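Local coordinates for protein bifunctional enzyme IspD/IspF (Campylobacter jejuni, PDB 1W55) that makes 4-diphosphocytidyl-2-C-methylerythritol from CTP and methylerythritol phosphate, and cyclises its 2-phosphate to methylerythritol cyclodiphosphate with release of CMP, two steps of isoprenoid precursor synthesis, at residues D108-N113 with D118-A123; E209-N214 with I296-I301. One frame throughout, in Å; residues are numbered along the deposited sequence.

Interaction 1 (D108-N113 with D118-A123); sequences DRLIEN and DCITPA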
ATOM      1  N   ASP A 108     -26.823  11.467   7.528  1.00 48.31           N
ATOM      2  CA  ASP A 108     -27.471  12.499   6.710  1.00 48.63           C
ATOM      3  C   ASP A 108     -28.783  11.992   6.141  1.00 48.25           C
ATOM      4  O   ASP A 108     -29.786  12.706   6.136  1.00 47.84           O
ATOM      5  CB  ASP A 108     -26.549  12.943   5.563  1.00 49.91           C
ATOM      6  CG  ASP A 108     -25.349  13.755   6.046  1.00 52.01           C
ATOM      7  OD1 ASP A 108     -25.450  14.439   7.097  1.00 54.89           O
ATOM      8  OD2 ASP A 108     -24.260  13.770   5.430  1.00 56.49           O
ATOM      9  N   ARG A 109     -28.766  10.748   5.680  1.00 48.59           N
ATOM     10  CA  ARG A 109     -29.951  10.091   5.157  1.00 49.80           C
ATOM     11  C   ARG A 109     -31.091  10.000   6.183  1.00 50.68           C
ATOM     12  O   ARG A 109     -32.264  10.086   5.822  1.00 50.96           O
ATOM     13  CB  ARG A 109     -29.583   8.701   4.687  1.00 50.40           C
ATOM     14  CG  ARG A 109     -29.059   8.648   3.283  1.00 52.25           C
ATOM     15  CD  ARG A 109     -29.403   7.338   2.605  1.00 56.09           C
ATOM     16  NE  ARG A 109     -28.903   6.173   3.343  1.00 49.17           N
ATOM     17  CZ  ARG A 109     -27.648   5.749   3.280  1.00 52.32           C
ATOM     18  NH1 ARG A 109     -26.770   6.399   2.528  1.00 54.95           N
ATOM     19  NH2 ARG A 109     -27.262   4.679   3.962  1.00 50.59           N
ATOM     20  N   LEU A 110     -30.744   9.815   7.453  1.00 50.17           N
ATOM     21  CA  LEU A 110     -31.744   9.780   8.515  1.00 51.30           C
ATOM     22  C   LEU A 110     -32.233  11.194   8.826  1.00 52.53           C
ATOM     23  O   LEU A 110     -33.427  11.428   9.014  1.00 52.02           O
ATOM     24  CB  LEU A 110     -31.162   9.148   9.785  1.00 50.40           C
ATOM     25  CG  LEU A 110     -30.788   7.664   9.784  1.00 47.88           C
ATOM     26  CD1 LEU A 110     -29.786   7.418  10.887  1.00 44.13           C
ATOM     27  CD2 LEU A 110     -32.020   6.802   9.982  1.00 39.65           C
ATOM     28  N   ILE A 111     -31.294  12.127   8.892  1.00 54.37           N
ATOM     29  CA  ILE A 111     -31.603  13.509   9.224  1.00 58.59           C
ATOM     30  C   ILE A 111     -32.486  14.192   8.158  1.00 60.04           C
ATOM     31  O   ILE A 111     -33.435  14.902   8.499  1.00 59.79           O
ATOM     32  CB  ILE A 111     -30.287  14.278   9.524  1.00 58.64           C
ATOM     33  CG1 ILE A 111     -30.072  14.376  11.038  1.00 59.98           C
ATOM     34  CG2 ILE A 111     -30.243  15.654   8.848  1.00 61.06           C
ATOM     35  CD1 ILE A 111     -31.175  15.124  11.793  1.00 59.84           C
ATOM     36  N   GLU A 112     -32.201  13.930   6.881  1.00 61.89           N
ATOM     37  CA  GLU A 112     -32.969  14.512   5.774  1.00 63.79           C
ATOM     38  C   GLU A 112     -34.424  14.033   5.724  1.00 63.88           C
ATOM     39  O   GLU A 112     -35.255  14.632   5.039  1.00 64.11           O
ATOM     40  CB  GLU A 112     -32.268  14.269   4.428  1.00 64.40           C
ATOM     41  CG  GLU A 112     -32.237  12.817   3.971  1.00 68.89           C
ATOM     42  CD  GLU A 112     -31.701  12.632   2.559  1.00 75.74           C
ATOM     43  OE1 GLU A 112     -32.435  12.059   1.720  1.00 79.35           O
ATOM     44  OE2 GLU A 112     -30.547  13.042   2.286  1.00 77.32           O
ATOM     45  N   ASN A 113     -34.723  12.961   6.459  1.00 63.53           N
ATOM     46  CA  ASN A 113     -36.065  12.381   6.493  1.00 62.34           C
ATOM     47  C   ASN A 113     -36.789  12.576   7.821  1.00 62.08           C
ATOM     48  O   ASN A 113     -37.827  11.964   8.073  1.00 61.50           O
ATOM     49  CB  ASN A 113     -36.009  10.906   6.119  1.00 62.30           C
ATOM     50  CG  ASN A 113     -35.672  10.700   4.665  1.00 63.03           C
ATOM     51  OD1 ASN A 113     -36.488  10.978   3.783  1.00 64.44           O
ATOM     52  ND2 ASN A 113     -34.459  10.226   4.400  1.00 60.35           N
ATOM     53  N   ASP A 118     -42.613   9.239  12.847  1.00 49.92           N
ATOM     54  CA  ASP A 118     -42.316   9.341  14.281  1.00 49.01           C
ATOM     55  C   ASP A 118     -40.949   8.744  14.645  1.00 48.39           C
ATOM     56  O   ASP A 118     -40.331   9.146  15.634  1.00 47.41           O
ATOM     57  CB  ASP A 118     -43.408   8.673  15.116  1.00 49.80           C
ATOM     58  CG  ASP A 118     -44.783   9.249  14.849  1.00 52.72           C
ATOM     59  OD1 ASP A 118     -44.934  10.494  14.880  1.00 51.97           O
ATOM     60  OD2 ASP A 118     -45.769   8.525  14.583  1.00 52.62           O
ATOM     61  N   CYS A 119     -40.496   7.786  13.840  1.00 46.41           N
ATOM     62  CA  CYS A 119     -39.216   7.133  14.052  1.00 45.15           C
ATOM     63  C   CYS A 119     -38.552   6.874  12.703  1.00 44.31           C
ATOM     64  O   CYS A 119     -39.194   6.351  11.779  1.00 45.12           O
ATOM     65  CB  CYS A 119     -39.418   5.829  14.826  1.00 45.52           C
ATOM     66  SG  CYS A 119     -37.928   4.862  15.136  1.00 44.68           S
ATOM     67  N   ILE A 120     -37.285   7.276  12.581  1.00 41.44           N
ATOM     68  CA  ILE A 120     -36.499   7.062  11.361  1.00 39.83           C
ATOM     69  C   ILE A 120     -35.364   6.079  11.624  1.00 39.52           C
ATOM     70  O   ILE A 120     -34.550   6.284  12.529  1.00 40.17           O
ATOM     71  CB  ILE A 120     -35.896   8.383  10.825  1.00 39.91           C
ATOM     72  CG1 ILE A 120     -36.773   9.614  11.170  1.00 42.35           C
ATOM     73  CG2 ILE A 120     -35.590   8.251   9.320  1.00 38.83           C
ATOM     74  CD1 ILE A 120     -38.167   9.641  10.504  1.00 42.71           C
ATOM     75  N   THR A 121     -35.298   5.030  10.815  1.00 39.63           N
ATOM     76  CA  THR A 121     -34.378   3.929  11.061  1.00 39.69           C
ATOM     77  C   THR A 121     -33.804   3.377   9.758  1.00 40.30           C
ATOM     78  O   THR A 121     -34.495   3.341   8.734  1.00 40.63           O
ATOM     79  CB  THR A 121     -35.096   2.796  11.871  1.00 40.26           C
ATOM     80  OG1 THR A 121     -34.178   1.723  12.128  1.00 41.65           O
ATOM     81  CG2 THR A 121     -36.163   2.123  11.044  1.00 36.66           C
ATOM     82  N   PRO A 122     -32.542   2.958   9.794  1.00 39.08           N
ATOM     83  CA  PRO A 122     -31.956   2.205   8.685  1.00 38.56           C
ATOM     84  C   PRO A 122     -32.418   0.755   8.694  1.00 37.89           C
ATOM     85  O   PRO A 122     -32.761   0.199   9.738  1.00 39.24           O
ATOM     86  CB  PRO A 122     -30.440   2.294   8.940  1.00 38.00           C
ATOM     87  CG  PRO A 122     -30.258   3.147  10.148  1.00 39.10           C
ATOM     88  CD  PRO A 122     -31.570   3.185  10.875  1.00 40.91           C
ATOM     89  N   ALA A 123     -32.434   0.156   7.511  1.00 37.48           N
ATOM     90  CA  ALA A 123     -32.888  -1.208   7.322  1.00 37.55           C
ATOM     91  C   ALA A 123     -32.225  -1.768   6.076  1.00 38.21           C
ATOM     92  O   ALA A 123     -31.872  -1.023   5.156  1.00 39.47           O
ATOM     93  CB  ALA A 123     -34.400  -1.262   7.188  1.00 35.11           C
TER
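Leu110 of helix 104-111 lies over Ile120 of strand 119-124 with their CA atoms 6.2 Å apart, and no hydrogen bond joins the two backbones. Of the leucine branches it is CD2 that reaches down. It sits 3.6 Å from the carbonyl O of Ile120 and, a little further along the strand, 3.8 Å from CD of Pro122, whose ring the leucine side chain crosses at about a right angle. Ile120 answers with two branches. Its CG2 lies anti to the backbone N and comes up beside Leu110 CD2 (3.9 Å), while CD1 reaches the carbonyl O of Asn113 at 3.4 Å. Helix 104-111 follows strand 91-96 and leads into strand 119-124, which runs parallel to strand 91-96 with strand 149-152 between the two: a beta-alpha-beta crossover in the alpha/beta IspD domain. Ile150 of that intervening strand also touches Leu110. The amide of Asn113 folds back, and ND2 donates to the carbonyl O of Arg109 over 2.6 Å. The acceptor lies in the amide plane and the donor nearly in line with the carbonyl bond, while OD1 accepts from Lys116 NZ in the turn.

Interaction 2 (E209-N214 with I296-I301); sequences EIFTGN and IGFELI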
ATOM      1  N   GLU A 209       0.559   1.540  22.889  1.00 30.29           N
ATOM      2  CA  GLU A 209       0.896   2.004  24.243  1.00 30.57           C
ATOM      3  C   GLU A 209       1.077   0.852  25.205  1.00 29.25           C
ATOM      4  O   GLU A 209       0.355  -0.165  25.154  1.00 30.34           O
ATOM      5  CB  GLU A 209      -0.116   3.025  24.801  1.00 30.70           C
ATOM      6  CG  GLU A 209      -0.103   4.352  24.064  1.00 34.73           C
ATOM      7  CD  GLU A 209      -0.831   5.487  24.787  1.00 42.12           C
ATOM      8  OE1 GLU A 209      -0.479   6.672  24.553  1.00 43.60           O
ATOM      9  OE2 GLU A 209      -1.762   5.219  25.564  1.00 37.41           O
ATOM     10  N   ILE A 210       2.067   1.004  26.068  1.00 26.78           N
ATOM     11  CA  ILE A 210       2.366  -0.007  27.064  1.00 27.23           C
ATOM     12  C   ILE A 210       2.362   0.632  28.459  1.00 27.43           C
ATOM     13  O   ILE A 210       2.964   1.687  28.660  1.00 25.74           O
ATOM     14  CB  ILE A 210       3.707  -0.734  26.731  1.00 26.59           C
ATOM     15  CG1 ILE A 210       3.554  -1.517  25.420  1.00 26.64           C
ATOM     16  CG2 ILE A 210       4.136  -1.661  27.868  1.00 21.20           C
ATOM     17  CD1 ILE A 210       4.845  -2.179  24.911  1.00 25.77           C
ATOM     18  N   PHE A 211       1.666  -0.013  29.400  1.00 26.89           N
ATOM     19  CA  PHE A 211       1.469   0.533  30.740  1.00 27.40           C
ATOM     20  C   PHE A 211       2.313  -0.179  31.782  1.00 27.85           C
ATOM     21  O   PHE A 211       2.349  -1.420  31.821  1.00 27.08           O
ATOM     22  CB  PHE A 211      -0.008   0.435  31.130  1.00 27.71           C
ATOM     23  CG  PHE A 211      -0.901   1.308  30.313  1.00 26.49           C
ATOM     24  CD1 PHE A 211      -1.058   1.082  28.947  1.00 26.99           C
ATOM     25  CD2 PHE A 211      -1.601   2.350  30.911  1.00 25.63           C
ATOM     26  CE1 PHE A 211      -1.881   1.892  28.187  1.00 30.96           C
ATOM     27  CE2 PHE A 211      -2.428   3.165  30.160  1.00 30.49           C
ATOM     28  CZ  PHE A 211      -2.563   2.944  28.796  1.00 32.28           C
ATOM     29  N   THR A 212       2.977   0.606  32.627  1.00 27.94           N
ATOM     30  CA  THR A 212       3.838   0.071  33.678  1.00 31.22           C
ATOM     31  C   THR A 212       3.072  -0.064  34.984  1.00 30.43           C
ATOM     32  O   THR A 212       2.255   0.793  35.308  1.00 29.29           O
ATOM     33  CB  THR A 212       5.089   0.985  33.934  1.00 33.15           C
ATOM     34  OG1 THR A 212       5.816   0.475  35.061  1.00 37.55           O
ATOM     35  CG2 THR A 212       4.690   2.387  34.445  1.00 30.74           C
ATOM     36  N   GLY A 213       3.358  -1.127  35.732  1.00 29.70           N
ATOM     37  CA  GLY A 213       2.830  -1.300  37.076  1.00 27.09           C
ATOM     38  C   GLY A 213       3.934  -1.654  38.059  1.00 28.40           C
ATOM     39  O   GLY A 213       4.878  -2.372  37.717  1.00 29.10           O
ATOM     40  N   ASN A 214       3.838  -1.132  39.277  1.00 29.37           N
ATOM     41  CA  ASN A 214       4.734  -1.553  40.350  1.00 30.80           C
ATOM     42  C   ASN A 214       3.938  -2.147  41.509  1.00 31.13           C
ATOM     43  O   ASN A 214       2.763  -1.866  41.668  1.00 31.09           O
ATOM     44  CB  ASN A 214       5.677  -0.414  40.801  1.00 30.04           C
ATOM     45  CG  ASN A 214       4.954   0.743  41.473  1.00 34.60           C
ATOM     46  OD1 ASN A 214       4.244   0.561  42.453  1.00 40.56           O
ATOM     47  ND2 ASN A 214       5.166   1.951  40.965  1.00 39.08           N
ATOM     48  N   ILE A 296     -11.137  -5.264  30.935  1.00 36.32           N
ATOM     49  CA  ILE A 296     -10.997  -3.906  30.398  1.00 34.54           C
ATOM     50  C   ILE A 296      -9.966  -3.765  29.260  1.00 34.01           C
ATOM     51  O   ILE A 296      -9.592  -2.658  28.893  1.00 34.97           O
ATOM     52  CB  ILE A 296     -10.781  -2.864  31.515  1.00 35.50           C
ATOM     53  CG1 ILE A 296      -9.536  -3.188  32.355  1.00 35.02           C
ATOM     54  CG2 ILE A 296     -12.033  -2.756  32.407  1.00 32.66           C
ATOM     55  CD1 ILE A 296      -9.056  -2.009  33.181  1.00 33.34           C
ATOM     56  N   GLY A 297      -9.538  -4.879  28.676  1.00 32.27           N
ATOM     57  CA  GLY A 297      -8.827  -4.816  27.411  1.00 32.74           C
ATOM     58  C   GLY A 297      -7.308  -4.887  27.429  1.00 33.00           C
ATOM     59  O   GLY A 297      -6.661  -4.605  26.409  1.00 33.75           O
ATOM     60  N   PHE A 298      -6.743  -5.287  28.561  1.00 31.55           N
ATOM     61  CA  PHE A 298      -5.299  -5.336  28.728  1.00 33.61           C
ATOM     62  C   PHE A 298      -4.771  -6.766  28.705  1.00 34.23           C
ATOM     63  O   PHE A 298      -5.518  -7.721  28.945  1.00 36.17           O
ATOM     64  CB  PHE A 298      -4.911  -4.694  30.058  1.00 32.58           C
ATOM     65  CG  PHE A 298      -4.934  -3.198  30.039  1.00 36.30           C
ATOM     66  CD1 PHE A 298      -5.930  -2.496  30.712  1.00 37.22           C
ATOM     67  CD2 PHE A 298      -3.965  -2.490  29.345  1.00 31.27           C
ATOM     68  CE1 PHE A 298      -5.938  -1.118  30.693  1.00 40.92           C
ATOM     69  CE2 PHE A 298      -3.964  -1.114  29.330  1.00 32.36           C
ATOM     70  CZ  PHE A 298      -4.941  -0.420  29.992  1.00 35.62           C
ATOM     71  N   GLU A 299      -3.470  -6.893  28.463  1.00 32.90           N
ATOM     72  CA  GLU A 299      -2.797  -8.178  28.384  1.00 33.29           C
ATOM     73  C   GLU A 299      -1.357  -7.995  28.884  1.00 32.27           C
ATOM     74  O   GLU A 299      -0.713  -6.993  28.571  1.00 32.30           O
ATOM     75  CB  GLU A 299      -2.800  -8.631  26.922  1.00 33.78           C
ATOM     76  CG  GLU A 299      -2.187  -9.987  26.660  1.00 40.60           C
ATOM     77  CD  GLU A 299      -2.311 -10.414  25.203  1.00 48.43           C
ATOM     78  OE1 GLU A 299      -2.899  -9.648  24.391  1.00 45.71           O
ATOM     79  OE2 GLU A 299      -1.804 -11.513  24.874  1.00 48.24           O
ATOM     80  N   LEU A 300      -0.860  -8.963  29.651  1.00 30.67           N
ATOM     81  CA  LEU A 300       0.497  -8.912  30.172  1.00 31.95           C
ATOM     82  C   LEU A 300       1.562  -9.160  29.102  1.00 31.36           C
ATOM     83  O   LEU A 300       1.408 -10.027  28.249  1.00 31.55           O
ATOM     84  CB  LEU A 300       0.672  -9.910  31.325  1.00 31.08           C
ATOM     85  CG  LEU A 300       0.230  -9.452  32.726  1.00 32.09           C
ATOM     86  CD1 LEU A 300       0.048 -10.657  33.641  1.00 26.75           C
ATOM     87  CD2 LEU A 300       1.212  -8.462  33.351  1.00 30.78           C
ATOM     88  N   ILE A 301       2.644  -8.393  29.161  1.00 30.05           N
ATOM     89  CA  ILE A 301       3.806  -8.682  28.333  1.00 29.53           C
ATOM     90  C   ILE A 301       4.801  -9.461  29.166  1.00 29.03           C
ATOM     91  O   ILE A 301       5.279 -10.510  28.734  1.00 29.94           O
ATOM     92  CB  ILE A 301       4.458  -7.391  27.760  1.00 30.18           C
ATOM     93  CG1 ILE A 301       3.562  -6.769  26.678  1.00 29.14           C
ATOM     94  CG2 ILE A 301       5.845  -7.701  27.202  1.00 26.73           C
ATOM     95  CD1 ILE A 301       4.031  -5.401  26.203  1.00 25.84           C
TER
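Phe211 and Phe298 both hold CG anti to their own carbonyl carbon (chi1 -67° and -77°), which swings the two rings toward each other from strands 210-224 and 298-308. They meet as a T-shaped pair: the edge of Phe298 points at a face of Phe211, with the planes at 73° and the centroids 5.1 Å apart. CE2 of Phe298 is the atom at the point of the T. It stands over the rim of the Phe211 ring rather than its middle, 3.7 Å from Phe211 CD1 and almost as near to CE1. Ile210 makes a second, purely aliphatic contact. Its CD1 meets CD1 of Ile301 at 3.6 Å, and the two extended side chains cross roughly at right angles. The same Ile301 methyl also lies 4.0 Å from Ile210 CG1 and about as close to CG2, so it touches both branches of that residue. Ile210 residues of the second and third subunits pack here too, as expected around the threefold axis of an IspF trimer. At the edge of the contact, Glu209 forms salt bridges with Lys364 and Arg335 of the second subunit. The two strands do not pair directly: strand 354-365 runs antiparallel between them, bonding through its backbone to Phe211 on one side and to Glu299 and Ile301 on the other. Its Tyr365 ring also meets that of Phe298. Helix 282-295 ends in a Schellman motif, with Gly297 at positive phi as the C-prime residue, and thereby turns directly into strand 298-308, leaving Phe298 packed against Val293 of the helix just finished.

In the fold
Interactions 1 and 2 follow one another along the chain, the first closing before the second opens, and they share no helix, strand or sheet. Residues 108-113 lie on a helix packed on the mixed sheet of the cytidylyltransferase half, to which 118-123 contributes a strand; residues 209-214 and 296-301 both lie on strands of the mixed sheet of the cyclodiphosphate synthase half. Their centres are 41 Å apart, on opposite sides of the chain's centre, and their nearest atoms about 28 Å apart. Interaction 1 joins elements close in sequence and touches no other subunit, whereas interaction 2 spans 81 residues and borders two neighbouring subunits, so of the two it is the synthase contact that adjoins the oligomer interface.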